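Local coordinates for hypothetical fimbrial assembly protein (Parabacteroides distasonis, PDB 3R4R) that probably forms part of the tip of fimbriae, the cell-surface filaments that mediate adhesion and biofilm formation, at residues A[205-216]-A[232-240]; A[39-47]-A[138-146]. One frame throughout, in Å; residues are numbered along the deposited sequence. Where two conformers were deposited one is given.

Contact 1. Residues A[205-216]-A[232-240]; sequences IFNTSAVENGAF and YEISDAFKE. With EDO (1,2-ethanediol), chain G.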
ATOM      1  N   ILE A 205       9.332   1.659  -2.568  1.00 43.22           N
ATOM      2  CA  ILE A 205       9.298   0.281  -3.050  1.00 43.20           C
ATOM      3  C   ILE A 205       7.985   0.083  -3.817  1.00 47.87           C
ATOM      4  O   ILE A 205       6.906   0.314  -3.279  1.00 44.43           O
ATOM      5  CB  ILE A 205       9.492  -0.703  -1.858  1.00 44.90           C
ATOM      6  CG1 ILE A 205       8.573  -0.327  -0.667  1.00 42.32           C
ATOM      7  CG2 ILE A 205      10.986  -0.639  -1.423  1.00 43.85           C
ATOM      8  CD1 ILE A 205       8.533  -1.258   0.442  1.00 50.04           C
ATOM      9  N   PHE A 206       8.094  -0.297  -5.102  1.00 48.29           N
ATOM     10  CA  PHE A 206       6.922  -0.363  -5.973  1.00 48.60           C
ATOM     11  C   PHE A 206       6.683  -1.741  -6.665  1.00 53.29           C
ATOM     12  O   PHE A 206       5.797  -1.812  -7.525  1.00 52.40           O
ATOM     13  CB  PHE A 206       7.102   0.689  -7.089  1.00 51.32           C
ATOM     14  CG  PHE A 206       7.353   2.093  -6.594  1.00 51.25           C
ATOM     15  CD1 PHE A 206       6.301   2.905  -6.193  1.00 50.94           C
ATOM     16  CD2 PHE A 206       8.643   2.625  -6.575  1.00 54.22           C
ATOM     17  CE1 PHE A 206       6.536   4.206  -5.740  1.00 50.01           C
ATOM     18  CE2 PHE A 206       8.869   3.933  -6.138  1.00 54.60           C
ATOM     19  CZ  PHE A 206       7.817   4.704  -5.713  1.00 50.17           C
ATOM     20  N   ASN A 207       7.418  -2.812  -6.305  1.00 51.65           N
ATOM     21  CA  ASN A 207       7.220  -4.088  -6.999  1.00 54.94           C
ATOM     22  C   ASN A 207       6.146  -4.894  -6.293  1.00 58.18           C
ATOM     23  O   ASN A 207       6.360  -5.385  -5.189  1.00 58.30           O
ATOM     24  CB  ASN A 207       8.519  -4.893  -7.117  1.00 58.76           C
ATOM     25  CG  ASN A 207       8.426  -6.112  -8.019  1.00 90.78           C
ATOM     26  OD1 ASN A 207       7.385  -6.416  -8.630  1.00 86.87           O
ATOM     27  ND2 ASN A 207       9.543  -6.807  -8.168  1.00 82.24           N
ATOM     28  N   THR A 208       4.990  -5.054  -6.949  1.00 54.80           N
ATOM     29  CA  THR A 208       3.839  -5.790  -6.382  1.00 52.95           C
ATOM     30  C   THR A 208       3.986  -7.305  -6.655  1.00 56.73           C
ATOM     31  O   THR A 208       3.010  -8.027  -6.560  1.00 55.13           O
ATOM     32  CB  THR A 208       2.517  -5.242  -6.947  1.00 62.86           C
ATOM     33  OG1 THR A 208       1.456  -5.956  -6.321  1.00 76.75           O
ATOM     34  CG2 THR A 208       2.388  -5.345  -8.487  1.00 58.12           C
ATOM     35  N   SER A 209       5.217  -7.774  -6.928  1.00 58.16           N
ATOM     36  CA  SER A 209       5.556  -9.173  -7.209  1.00 62.34           C
ATOM     37  C   SER A 209       6.726  -9.681  -6.334  1.00 68.06           C
ATOM     38  O   SER A 209       6.959 -10.890  -6.291  1.00 70.44           O
ATOM     39  CB  SER A 209       5.922  -9.357  -8.684  1.00 69.37           C
ATOM     40  OG  SER A 209       4.856  -8.971  -9.535  1.00 78.19           O
ATOM     41  N   ALA A 210       7.472  -8.780  -5.673  1.00 62.80           N
ATOM     42  CA  ALA A 210       8.604  -9.173  -4.825  1.00 63.29           C
ATOM     43  C   ALA A 210       8.602  -8.408  -3.514  1.00 62.58           C
ATOM     44  O   ALA A 210       8.231  -7.241  -3.501  1.00 59.42           O
ATOM     45  CB  ALA A 210       9.909  -8.935  -5.559  1.00 66.80           C
ATOM     46  N   VAL A 211       8.979  -9.070  -2.407  1.00 59.56           N
ATOM     47  CA  VAL A 211       8.998  -8.447  -1.079  1.00 57.39           C
ATOM     48  C   VAL A 211      10.281  -7.565  -1.009  1.00 59.06           C
ATOM     49  O   VAL A 211      11.370  -8.055  -1.268  1.00 62.42           O
ATOM     50  CB  VAL A 211       8.881  -9.496   0.073  1.00 63.33           C
ATOM     51  CG1 VAL A 211      10.024 -10.503   0.078  1.00 67.06           C
ATOM     52  CG2 VAL A 211       8.743  -8.832   1.435  1.00 61.76           C
ATOM     53  N   GLU A 212      10.124  -6.245  -0.751  1.00 51.01           N
ATOM     54  CA  GLU A 212      11.245  -5.274  -0.729  1.00 49.08           C
ATOM     55  C   GLU A 212      11.371  -4.541   0.626  1.00 54.87           C
ATOM     56  O   GLU A 212      12.436  -3.988   0.904  1.00 56.28           O
ATOM     57  CB  GLU A 212      11.060  -4.213  -1.831  1.00 47.73           C
ATOM     58  CG  GLU A 212      11.047  -4.691  -3.266  1.00 48.56           C
ATOM     59  CD  GLU A 212      10.402  -3.698  -4.217  1.00 59.37           C
ATOM     60  OE1 GLU A 212       9.165  -3.528  -4.133  1.00 42.98           O
ATOM     61  OE2 GLU A 212      11.108  -3.136  -5.087  1.00 47.30           O
ATOM     62  N   ASN A 213      10.285  -4.503   1.453  1.00 49.28           N
ATOM     63  CA  ASN A 213      10.329  -3.770   2.726  1.00 46.81           C
ATOM     64  C   ASN A 213      11.237  -4.466   3.834  1.00 52.69           C
ATOM     65  O   ASN A 213      10.917  -5.534   4.389  1.00 51.87           O
ATOM     66  CB  ASN A 213       8.931  -3.584   3.283  1.00 35.84           C
ATOM     67  CG  ASN A 213       8.868  -2.665   4.462  1.00 40.48           C
ATOM     68  OD1 ASN A 213       9.672  -1.753   4.590  1.00 43.13           O
ATOM     69  ND2 ASN A 213       7.870  -2.838   5.323  1.00 33.57           N
ATOM     70  N   GLY A 214      12.312  -3.750   4.180  1.00 50.92           N
ATOM     71  CA  GLY A 214      13.277  -4.109   5.215  1.00 52.62           C
ATOM     72  C   GLY A 214      12.913  -3.595   6.601  1.00 55.55           C
ATOM     73  O   GLY A 214      13.440  -4.096   7.602  1.00 56.48           O
ATOM     74  N   ALA A 215      11.979  -2.596   6.675  1.00 49.79           N
ATOM     75  CA  ALA A 215      11.491  -2.015   7.928  1.00 47.77           C
ATOM     76  C   ALA A 215      10.502  -2.955   8.629  1.00 50.67           C
ATOM     77  O   ALA A 215       9.704  -3.632   7.961  1.00 49.94           O
ATOM     78  CB  ALA A 215      10.835  -0.684   7.653  1.00 45.69           C
ATOM     79  N   PHE A 216      10.580  -3.027   9.979  1.00 47.51           N
ATOM     80  CA  PHE A 216       9.677  -3.863  10.769  1.00 47.09           C
ATOM     81  C   PHE A 216       9.481  -3.309  12.192  1.00 50.09           C
ATOM     82  O   PHE A 216      10.445  -2.905  12.851  1.00 51.04           O
ATOM     83  CB  PHE A 216      10.178  -5.335  10.861  1.00 51.64           C
ATOM     84  CG  PHE A 216       9.177  -6.277  11.528  1.00 53.86           C
ATOM     85  CD1 PHE A 216       8.189  -6.916  10.782  1.00 55.00           C
ATOM     86  CD2 PHE A 216       9.201  -6.494  12.908  1.00 57.40           C
ATOM     87  CE1 PHE A 216       7.244  -7.753  11.403  1.00 55.35           C
ATOM     88  CE2 PHE A 216       8.235  -7.309  13.526  1.00 59.97           C
ATOM     89  CZ  PHE A 216       7.269  -7.934  12.767  1.00 55.55           C
ATOM     90  N   TYR A 232       2.220  -4.514   6.496  1.00 37.67           N
ATOM     91  CA  TYR A 232       3.217  -4.123   5.538  1.00 36.21           C
ATOM     92  C   TYR A 232       4.087  -5.351   5.282  1.00 45.38           C
ATOM     93  O   TYR A 232       4.134  -6.223   6.154  1.00 46.22           O
ATOM     94  CB  TYR A 232       4.025  -2.901   6.012  1.00 36.45           C
ATOM     95  CG  TYR A 232       3.278  -1.597   6.181  1.00 32.96           C
ATOM     96  CD1 TYR A 232       2.566  -1.040   5.119  1.00 33.01           C
ATOM     97  CD2 TYR A 232       3.484  -0.801   7.302  1.00 33.64           C
ATOM     98  CE1 TYR A 232       1.919   0.190   5.245  1.00 31.43           C
ATOM     99  CE2 TYR A 232       2.904   0.466   7.413  1.00 32.76           C
ATOM    100  CZ  TYR A 232       2.108   0.949   6.387  1.00 36.11           C
ATOM    101  OH  TYR A 232       1.504   2.174   6.497  1.00 38.34           O
ATOM    102  N   GLU A 233       4.709  -5.479   4.084  1.00 45.01           N
ATOM    103  CA  GLU A 233       5.674  -6.549   3.734  1.00 47.21           C
ATOM    104  C   GLU A 233       6.697  -6.848   4.821  1.00 52.58           C
ATOM    105  O   GLU A 233       7.093  -5.938   5.562  1.00 52.54           O
ATOM    106  CB  GLU A 233       6.496  -6.169   2.492  1.00 49.33           C
ATOM    107  CG  GLU A 233       5.760  -6.118   1.189  1.00 54.91           C
ATOM    108  CD  GLU A 233       6.651  -5.822   0.008  1.00 62.72           C
ATOM    109  OE1 GLU A 233       7.672  -5.097   0.129  1.00 52.39           O
ATOM    110  OE2 GLU A 233       6.267  -6.287  -1.083  1.00 57.60           O
ATOM    111  N   ILE A 234       7.191  -8.092   4.855  1.00 49.66           N
ATOM    112  CA  ILE A 234       8.201  -8.545   5.795  1.00 50.57           C
ATOM    113  C   ILE A 234       9.247  -9.315   4.996  1.00 59.61           C
ATOM    114  O   ILE A 234       8.943 -10.422   4.547  1.00 60.91           O
ATOM    115  CB  ILE A 234       7.536  -9.375   6.907  1.00 53.39           C
ATOM    116  CG1 ILE A 234       6.399  -8.567   7.598  1.00 50.57           C
ATOM    117  CG2 ILE A 234       8.598  -9.863   7.888  1.00 57.28           C
ATOM    118  CD1 ILE A 234       5.434  -9.302   8.506  1.00 59.02           C
ATOM    119  N   SER A 235      10.469  -8.717   4.814  1.00 59.02           N
ATOM    120  CA  SER A 235      11.578  -9.292   4.040  0.50 62.20           C
ATOM    121  C   SER A 235      12.245 -10.480   4.750  1.00 69.92           C
ATOM    122  O   SER A 235      12.635 -11.439   4.068  1.00 71.93           O
ATOM    123  CB  SER A 235      12.646  -8.240   3.752  0.50 65.57           C
ATOM    124  OG  SER A 235      13.226  -7.732   4.941  0.50 74.68           O
ATOM    125  N   ASP A 236      12.420 -10.408   6.099  1.00 67.21           N
ATOM    126  CA  ASP A 236      13.085 -11.489   6.845  1.00 71.39           C
ATOM    127  C   ASP A 236      12.403 -12.829   6.537  1.00 79.68           C
ATOM    128  O   ASP A 236      11.179 -12.973   6.678  1.00 77.50           O
ATOM    129  CB  ASP A 236      13.095 -11.212   8.360  1.00 73.38           C
ATOM    130  CG  ASP A 236      13.892 -12.188   9.222  1.00 89.57           C
ATOM    131  OD1 ASP A 236      14.576 -13.066   8.658  1.00 95.04           O
ATOM    132  OD2 ASP A 236      13.862 -12.047  10.458  1.00 95.81           O
ATOM    133  N   ALA A 237      13.213 -13.785   6.054  1.00 81.59           N
ATOM    134  CA  ALA A 237      12.782 -15.132   5.675  1.00 83.92           C
ATOM    135  C   ALA A 237      12.487 -16.003   6.910  1.00 89.94           C
ATOM    136  O   ALA A 237      11.838 -17.043   6.774  1.00 90.50           O
ATOM    137  CB  ALA A 237      13.861 -15.790   4.823  1.00 88.76           C
ATOM    138  N   PHE A 238      12.915 -15.537   8.110  1.00 87.78           N
ATOM    139  CA  PHE A 238      12.800 -16.229   9.396  1.00 90.72           C
ATOM    140  C   PHE A 238      11.597 -15.683  10.226  1.00 89.21           C
ATOM    141  O   PHE A 238      11.283 -16.238  11.285  1.00 90.89           O
ATOM    142  CB  PHE A 238      14.136 -16.057  10.159  1.00 97.17           C
ATOM    143  CG  PHE A 238      14.420 -16.898  11.388  1.00104.27           C
ATOM    144  CD1 PHE A 238      14.073 -18.249  11.424  1.00111.10           C
ATOM    145  CD2 PHE A 238      15.239 -16.412  12.403  1.00109.52           C
ATOM    146  CE1 PHE A 238      14.407 -19.052  12.526  1.00116.96           C
ATOM    147  CE2 PHE A 238      15.585 -17.217  13.500  1.00117.40           C
ATOM    148  CZ  PHE A 238      15.164 -18.533  13.555  1.00118.19           C
ATOM    149  N   LYS A 239      10.890 -14.655   9.725  1.00 79.15           N
ATOM    150  CA  LYS A 239       9.734 -14.123  10.439  1.00 74.82           C
ATOM    151  C   LYS A 239       8.455 -14.851  10.008  1.00 78.58           C
ATOM    152  O   LYS A 239       8.358 -15.379   8.897  1.00 78.98           O
ATOM    153  CB  LYS A 239       9.566 -12.613  10.275  1.00 71.66           C
ATOM    154  CG  LYS A 239      10.533 -11.839  11.147  1.00 64.79           C
ATOM    155  CD  LYS A 239      10.167 -10.386  11.214  1.00 59.77           C
ATOM    156  CE  LYS A 239      11.051  -9.557  12.114  1.00 62.12           C
ATOM    157  NZ  LYS A 239      12.438  -9.442  11.594  1.00 91.48           N
ATOM    158  N   GLU A 240       7.496 -14.920  10.928  1.00 73.78           N
ATOM    159  CA  GLU A 240       6.232 -15.618  10.709  1.00 72.10           C
ATOM    160  C   GLU A 240       5.043 -14.822  11.172  1.00 70.59           C
ATOM    161  O   GLU A 240       5.130 -14.072  12.151  1.00 68.04           O
ATOM    162  CB  GLU A 240       6.215 -16.972  11.460  1.00 77.00           C
ATOM    163  CG  GLU A 240       7.252 -17.992  11.014  1.00 87.74           C
ATOM    164  CD  GLU A 240       7.235 -19.296  11.785  1.00102.21           C
ATOM    165  OE1 GLU A 240       6.945 -19.265  13.004  1.00 96.02           O
ATOM    166  OE2 GLU A 240       7.572 -20.343  11.184  1.00 91.31           O
TER
HETATM  167  C1  EDO G 323       8.183 -11.118  14.274  1.00 54.95           C
HETATM  168  O1  EDO G 323       7.253 -10.292  14.975  1.00 56.23           O
HETATM  169  C2  EDO G 323       7.421 -12.003  13.300  1.00 55.69           C
HETATM  170  O2  EDO G 323       6.703 -11.202  12.345  1.00 66.39           O
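E233 and the backbone of E212 and N213 illustrate how a buried carboxylate can tie together two loops that share no regular strand. OE1 of E233 accepts two amides in a row: E212 N at 2.8 Å, nearly straight at the hydrogen (167°) but from above the carboxylate plane, and N213 N at 3.0 Å, close to the C-O direction. Both donors come from the same face. The chain of E233 runs extended beyond CG (chi2 -176°), which carries the carboxylate into the turn at 210-213. OE2 lies 3.3 Å from A210 O, two acceptors with no bond between them. K263 forms salt bridges with E233 OE2 and E212 OE1, also bonds N207 O, and probably offsets the gathered negative charge.

The side chain of N213 adds a third bond in the same sense, ND2 to E233 O at 3.2 Å. ND2 also donates to S200 O, while OD1 accepts from A215 N, an Asx turn. S235 donates back, through a weak bond from its N to N213 O.

Apolar and aromatic contacts lie beside the carboxylate and further along the second loop. CG2 of V211 rests against CB of E233, 3.6 Å away. F216 points its ring away from its own N (chi1 -173°) to meet K239: CE sits over the ring centre in a CH-pi contact, 3.7 Å from the centroid, with NZ above the same face as a longer cation-pi partner that also bridges to D236 OD2. The tip of I234 meets the ring at its edge, CD1 3.8 Å from F216 CE1.

Both loops belong to the Fim1F C-terminal family region. The contact joins the loop between strands 191-202 and 218-219 to the one between strands 228-232 and 240-246; N198, from strand 191-202, bonds both E233 O and A215 O.

Contact 2. Residues A[39-47]-A[138-146]; sequences TEELTIQNC and TASLLVKIG. With SO4 (sulfate ion), chain D.
Q45 reaches S140 O through NE2 in an almost linear hydrogen bond of 2.8 Å (177° at the hydrogen), the acceptor lying in the amide plane of the glutamine but the donor standing well above the carbonyl plane of S140. The other direct bond runs the opposite way, K144 NZ to E41 O at 3.0 Å. Together they show how a short, weakly bonded helical turn, 39-42, and the loop after it are held to the loop leading into strand 144-152 of a beta-rich, transthyretin-like protein. Bends at chi2 (115°) and chi4 fold the lysine so that NZ hydrogen-bonds to E41 O, L142 O, Q167 OE1 and a water. That water also accepts from L142 N and lies 2.8 Å from both T43 O and A139 O.

Beside residues 139-140 the turn also makes CH...O contacts: S140 CA approaches E40 O at 3.3 Å, and E41 CA approaches A139 O. E40 O and A139 O, 3.0 Å apart, are two acceptors not bonded to each other; T43 N donates to E40 O. CB of A139 packs on CB and OE1 of E40.

Side-chain packing completes the contact. E41 and L142 lie alongside each other, pointing the same way, while E41 OE1 forms a salt bridge with K171 and OE2 a hydrogen bond with Y230 OH. L141 crosses Q45 at about a right angle, and its CD1 is 3.8 Å from Q45 NE2.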
ATOM      1  N   THR A  39     -14.437   0.193  -2.016  1.00 51.91           N
ATOM      2  CA  THR A  39     -14.455   1.646  -2.198  1.00 52.53           C
ATOM      3  C   THR A  39     -13.619   2.238  -1.086  1.00 52.74           C
ATOM      4  O   THR A  39     -12.813   3.130  -1.382  1.00 54.11           O
ATOM      5  CB  THR A  39     -15.899   2.177  -2.253  1.00 68.47           C
ATOM      6  OG1 THR A  39     -16.473   1.732  -3.485  1.00 71.79           O
ATOM      7  CG2 THR A  39     -15.974   3.705  -2.238  1.00 68.83           C
ATOM      8  N   GLU A  40     -13.715   1.689   0.153  1.00 45.35           N
ATOM      9  CA  GLU A  40     -12.887   2.154   1.278  1.00 42.68           C
ATOM     10  C   GLU A  40     -11.393   1.978   0.978  1.00 41.72           C
ATOM     11  O   GLU A  40     -10.624   2.922   1.103  1.00 41.16           O
ATOM     12  CB  GLU A  40     -13.222   1.426   2.583  1.00 43.56           C
ATOM     13  CG  GLU A  40     -14.605   1.656   3.156  1.00 62.71           C
ATOM     14  CD  GLU A  40     -14.902   0.724   4.317  1.00 96.14           C
ATOM     15  OE1 GLU A  40     -14.171   0.766   5.334  1.00 87.06           O
ATOM     16  OE2 GLU A  40     -15.870  -0.061   4.202  1.00 98.36           O
ATOM     17  N   GLU A  41     -11.004   0.791   0.526  1.00 36.22           N
ATOM     18  CA  GLU A  41      -9.614   0.437   0.246  1.00 35.11           C
ATOM     19  C   GLU A  41      -9.026   1.241  -0.940  1.00 39.58           C
ATOM     20  O   GLU A  41      -7.804   1.333  -1.051  1.00 40.02           O
ATOM     21  CB  GLU A  41      -9.506  -1.052  -0.037  1.00 36.16           C
ATOM     22  CG  GLU A  41      -9.861  -1.874   1.197  1.00 39.63           C
ATOM     23  CD  GLU A  41      -9.864  -3.379   1.045  1.00 51.56           C
ATOM     24  OE1 GLU A  41     -10.074  -3.874  -0.086  1.00 35.52           O
ATOM     25  OE2 GLU A  41      -9.712  -4.068   2.079  1.00 37.85           O
ATOM     26  N   LEU A  42      -9.872   1.853  -1.767  1.00 36.25           N
ATOM     27  CA  LEU A  42      -9.465   2.678  -2.903  1.00 35.90           C
ATOM     28  C   LEU A  42      -9.430   4.150  -2.531  1.00 40.33           C
ATOM     29  O   LEU A  42      -8.971   4.965  -3.334  1.00 41.61           O
ATOM     30  CB  LEU A  42     -10.417   2.481  -4.102  1.00 37.11           C
ATOM     31  CG  LEU A  42     -10.381   1.154  -4.844  1.00 42.66           C
ATOM     32  CD1 LEU A  42     -11.631   0.975  -5.723  1.00 44.12           C
ATOM     33  CD2 LEU A  42      -9.106   0.996  -5.656  1.00 43.69           C
ATOM     34  N   THR A  43      -9.942   4.498  -1.340  1.00 36.84           N
ATOM     35  CA  THR A  43     -10.064   5.886  -0.875  1.00 36.64           C
ATOM     36  C   THR A  43      -8.721   6.476  -0.523  1.00 39.17           C
ATOM     37  O   THR A  43      -7.890   5.836   0.125  1.00 38.61           O
ATOM     38  CB  THR A  43     -11.001   5.976   0.354  1.00 35.78           C
ATOM     39  OG1 THR A  43     -12.280   5.538  -0.055  1.00 42.55           O
ATOM     40  CG2 THR A  43     -11.157   7.390   0.906  1.00 31.61           C
ATOM     41  N   ILE A  44      -8.548   7.731  -0.934  1.00 35.78           N
ATOM     42  CA  ILE A  44      -7.436   8.593  -0.607  1.00 34.28           C
ATOM     43  C   ILE A  44      -8.042   9.788   0.127  1.00 39.22           C
ATOM     44  O   ILE A  44      -8.876  10.496  -0.444  1.00 40.26           O
ATOM     45  CB  ILE A  44      -6.593   8.968  -1.844  1.00 38.02           C
ATOM     46  CG1 ILE A  44      -6.008   7.722  -2.500  1.00 38.28           C
ATOM     47  CG2 ILE A  44      -5.481   9.988  -1.471  1.00 37.64           C
ATOM     48  CD1 ILE A  44      -5.347   7.987  -3.822  1.00 46.16           C
ATOM     49  N   GLN A  45      -7.654   9.975   1.410  1.00 34.96           N
ATOM     50  CA  GLN A  45      -8.159  11.060   2.242  1.00 34.41           C
ATOM     51  C   GLN A  45      -7.186  12.225   2.233  1.00 40.43           C
ATOM     52  O   GLN A  45      -7.597  13.353   2.470  1.00 45.06           O
ATOM     53  CB  GLN A  45      -8.405  10.580   3.675  1.00 34.26           C
ATOM     54  CG  GLN A  45      -9.491   9.517   3.795  1.00 47.08           C
ATOM     55  CD  GLN A  45      -9.855   9.230   5.230  1.00 69.67           C
ATOM     56  OE1 GLN A  45     -10.230  10.117   5.998  1.00 72.12           O
ATOM     57  NE2 GLN A  45      -9.865   7.964   5.591  1.00 61.25           N
ATOM     58  N   ASN A  46      -5.911  11.963   1.929  1.00 33.30           N
ATOM     59  CA  ASN A  46      -4.820  12.941   1.895  1.00 32.37           C
ATOM     60  C   ASN A  46      -3.618  12.374   1.140  1.00 34.12           C
ATOM     61  O   ASN A  46      -3.497  11.162   1.024  1.00 35.02           O
ATOM     62  CB  ASN A  46      -4.413  13.338   3.330  1.00 32.30           C
ATOM     63  CG  ASN A  46      -3.849  12.215   4.175  1.00 43.17           C
ATOM     64  OD1 ASN A  46      -2.746  11.710   3.941  1.00 39.90           O
ATOM     65  ND2 ASN A  46      -4.539  11.869   5.240  1.00 32.30           N
ATOM     66  N   CYS A  47      -2.735  13.220   0.642  1.00 32.09           N
ATOM     67  CA  CYS A  47      -1.525  12.768  -0.039  1.00 32.62           C
ATOM     68  C   CYS A  47      -0.457  13.851   0.016  1.00 34.78           C
ATOM     69  O   CYS A  47      -0.735  15.022   0.259  1.00 37.08           O
ATOM     70  CB  CYS A  47      -1.791  12.344  -1.490  1.00 35.55           C
ATOM     71  SG  CYS A  47      -2.343  13.676  -2.594  1.00 43.02           S
ATOM     72  N   THR A 138      -7.195   0.993   9.280  1.00 42.29           N
ATOM     73  CA  THR A 138      -8.432   1.548   8.713  1.00 42.21           C
ATOM     74  C   THR A 138      -8.389   1.380   7.184  1.00 43.48           C
ATOM     75  O   THR A 138      -7.445   1.831   6.535  1.00 42.73           O
ATOM     76  CB  THR A 138      -8.561   3.022   9.154  1.00 52.69           C
ATOM     77  OG1 THR A 138      -8.467   3.085  10.587  1.00 58.23           O
ATOM     78  CG2 THR A 138      -9.847   3.687   8.670  1.00 49.93           C
ATOM     79  N   ALA A 139      -9.420   0.717   6.628  1.00 39.73           N
ATOM     80  CA  ALA A 139      -9.589   0.424   5.197  1.00 38.48           C
ATOM     81  C   ALA A 139      -9.564   1.700   4.343  1.00 39.36           C
ATOM     82  O   ALA A 139      -8.950   1.702   3.277  1.00 39.39           O
ATOM     83  CB  ALA A 139     -10.904  -0.316   4.971  1.00 39.39           C
ATOM     84  N   SER A 140     -10.186   2.782   4.837  1.00 33.90           N
ATOM     85  CA  SER A 140     -10.287   4.074   4.158  1.00 34.86           C
ATOM     86  C   SER A 140      -9.019   4.971   4.379  1.00 38.37           C
ATOM     87  O   SER A 140      -8.931   6.047   3.790  1.00 36.87           O
ATOM     88  CB  SER A 140     -11.534   4.811   4.646  1.00 41.20           C
ATOM     89  OG  SER A 140     -11.564   4.879   6.061  1.00 51.37           O
ATOM     90  N   LEU A 141      -8.030   4.514   5.168  1.00 35.31           N
ATOM     91  CA  LEU A 141      -6.806   5.281   5.389  1.00 34.33           C
ATOM     92  C   LEU A 141      -5.591   4.334   5.213  1.00 38.17           C
ATOM     93  O   LEU A 141      -4.696   4.290   6.042  1.00 40.35           O
ATOM     94  CB  LEU A 141      -6.819   5.977   6.763  1.00 34.90           C
ATOM     95  CG  LEU A 141      -5.786   7.112   6.988  1.00 41.58           C
ATOM     96  CD1 LEU A 141      -6.131   8.369   6.169  1.00 42.25           C
ATOM     97  CD2 LEU A 141      -5.711   7.487   8.456  1.00 44.52           C
ATOM     98  N   LEU A 142      -5.582   3.568   4.122  1.00 33.73           N
ATOM     99  CA  LEU A 142      -4.481   2.672   3.743  1.00 31.65           C
ATOM    100  C   LEU A 142      -3.488   3.435   2.863  1.00 37.57           C
ATOM    101  O   LEU A 142      -3.904   4.142   1.943  1.00 41.47           O
ATOM    102  CB  LEU A 142      -4.984   1.406   3.029  1.00 30.00           C
ATOM    103  CG  LEU A 142      -5.806   0.407   3.865  1.00 31.86           C
ATOM    104  CD1 LEU A 142      -6.480  -0.640   2.966  1.00 30.38           C
ATOM    105  CD2 LEU A 142      -4.998  -0.188   5.029  1.00 30.41           C
ATOM    106  N   VAL A 143      -2.190   3.306   3.144  1.00 29.45           N
ATOM    107  CA  VAL A 143      -1.168   4.059   2.444  1.00 28.32           C
ATOM    108  C   VAL A 143      -0.932   3.427   1.064  1.00 34.35           C
ATOM    109  O   VAL A 143      -0.798   2.199   0.934  1.00 34.08           O
ATOM    110  CB  VAL A 143       0.160   4.167   3.271  1.00 30.00           C
ATOM    111  CG1 VAL A 143       1.278   4.832   2.475  1.00 29.39           C
ATOM    112  CG2 VAL A 143      -0.072   4.918   4.583  1.00 28.51           C
ATOM    113  N   LYS A 144      -0.876   4.313   0.037  1.00 29.34           N
ATOM    114  CA  LYS A 144      -0.587   3.993  -1.365  1.00 28.54           C
ATOM    115  C   LYS A 144       0.584   4.848  -1.838  1.00 32.83           C
ATOM    116  O   LYS A 144       0.754   5.968  -1.353  1.00 30.49           O
ATOM    117  CB  LYS A 144      -1.813   4.180  -2.278  1.00 31.76           C
ATOM    118  CG  LYS A 144      -3.065   3.384  -1.903  1.00 37.88           C
ATOM    119  CD  LYS A 144      -4.188   4.342  -1.515  1.00 44.48           C
ATOM    120  CE  LYS A 144      -5.517   3.664  -1.217  1.00 40.95           C
ATOM    121  NZ  LYS A 144      -5.490   2.845   0.030  1.00 30.53           N
ATOM    122  N   ILE A 145       1.429   4.317  -2.730  1.00 31.41           N
ATOM    123  CA  ILE A 145       2.589   5.073  -3.221  1.00 32.54           C
ATOM    124  C   ILE A 145       2.745   4.836  -4.751  1.00 38.72           C
ATOM    125  O   ILE A 145       2.424   3.772  -5.249  1.00 38.56           O
ATOM    126  CB  ILE A 145       3.920   4.730  -2.446  1.00 35.00           C
ATOM    127  CG1 ILE A 145       4.331   3.236  -2.621  1.00 35.53           C
ATOM    128  CG2 ILE A 145       3.857   5.120  -0.946  1.00 32.67           C
ATOM    129  CD1 ILE A 145       5.726   2.917  -2.110  1.00 30.69           C
ATOM    130  N   GLY A 146       3.233   5.845  -5.460  1.00 37.19           N
ATOM    131  CA  GLY A 146       3.458   5.770  -6.900  1.00 39.09           C
ATOM    132  C   GLY A 146       4.495   6.758  -7.386  1.00 42.16           C
ATOM    133  O   GLY A 146       4.731   7.766  -6.729  1.00 40.43           O
TER
HETATM  134  S   SO4 D 320     -17.788  -1.525  -2.373  1.00164.26           S
HETATM  135  O1  SO4 D 320     -16.599  -1.421  -3.231  1.00168.72           O
HETATM  136  O2  SO4 D 320     -17.398  -1.393  -0.962  1.00168.90           O
HETATM  137  O3  SO4 D 320     -18.742  -0.458  -2.714  1.00169.89           O
HETATM  138  O4  SO4 D 320     -18.414  -2.832  -2.590  1.00169.57           O
HETATM  139  O   HOH W   1      -7.558   3.556   1.713  1.00 35.73           O

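Both segments of contact 2 precede those of contact 1 in the chain, and the centres of the two contacts are about 20 Å apart. They nevertheless touch. I205 and F206, at the start of the first loop of contact 1, pack on I145 and G146 of strand 144-152, and Y232, at the end of strand 228-232, meets V143. Strand 161-179 links the two regions further, pairing antiparallel with both 144-152 and 228-232. Contact 1 belongs to the Fim1F C-terminal family region. The two contacts thus meet through strand 144-152 and the residue before it, and loops distant in sequence pack against each other in this putative tip subunit.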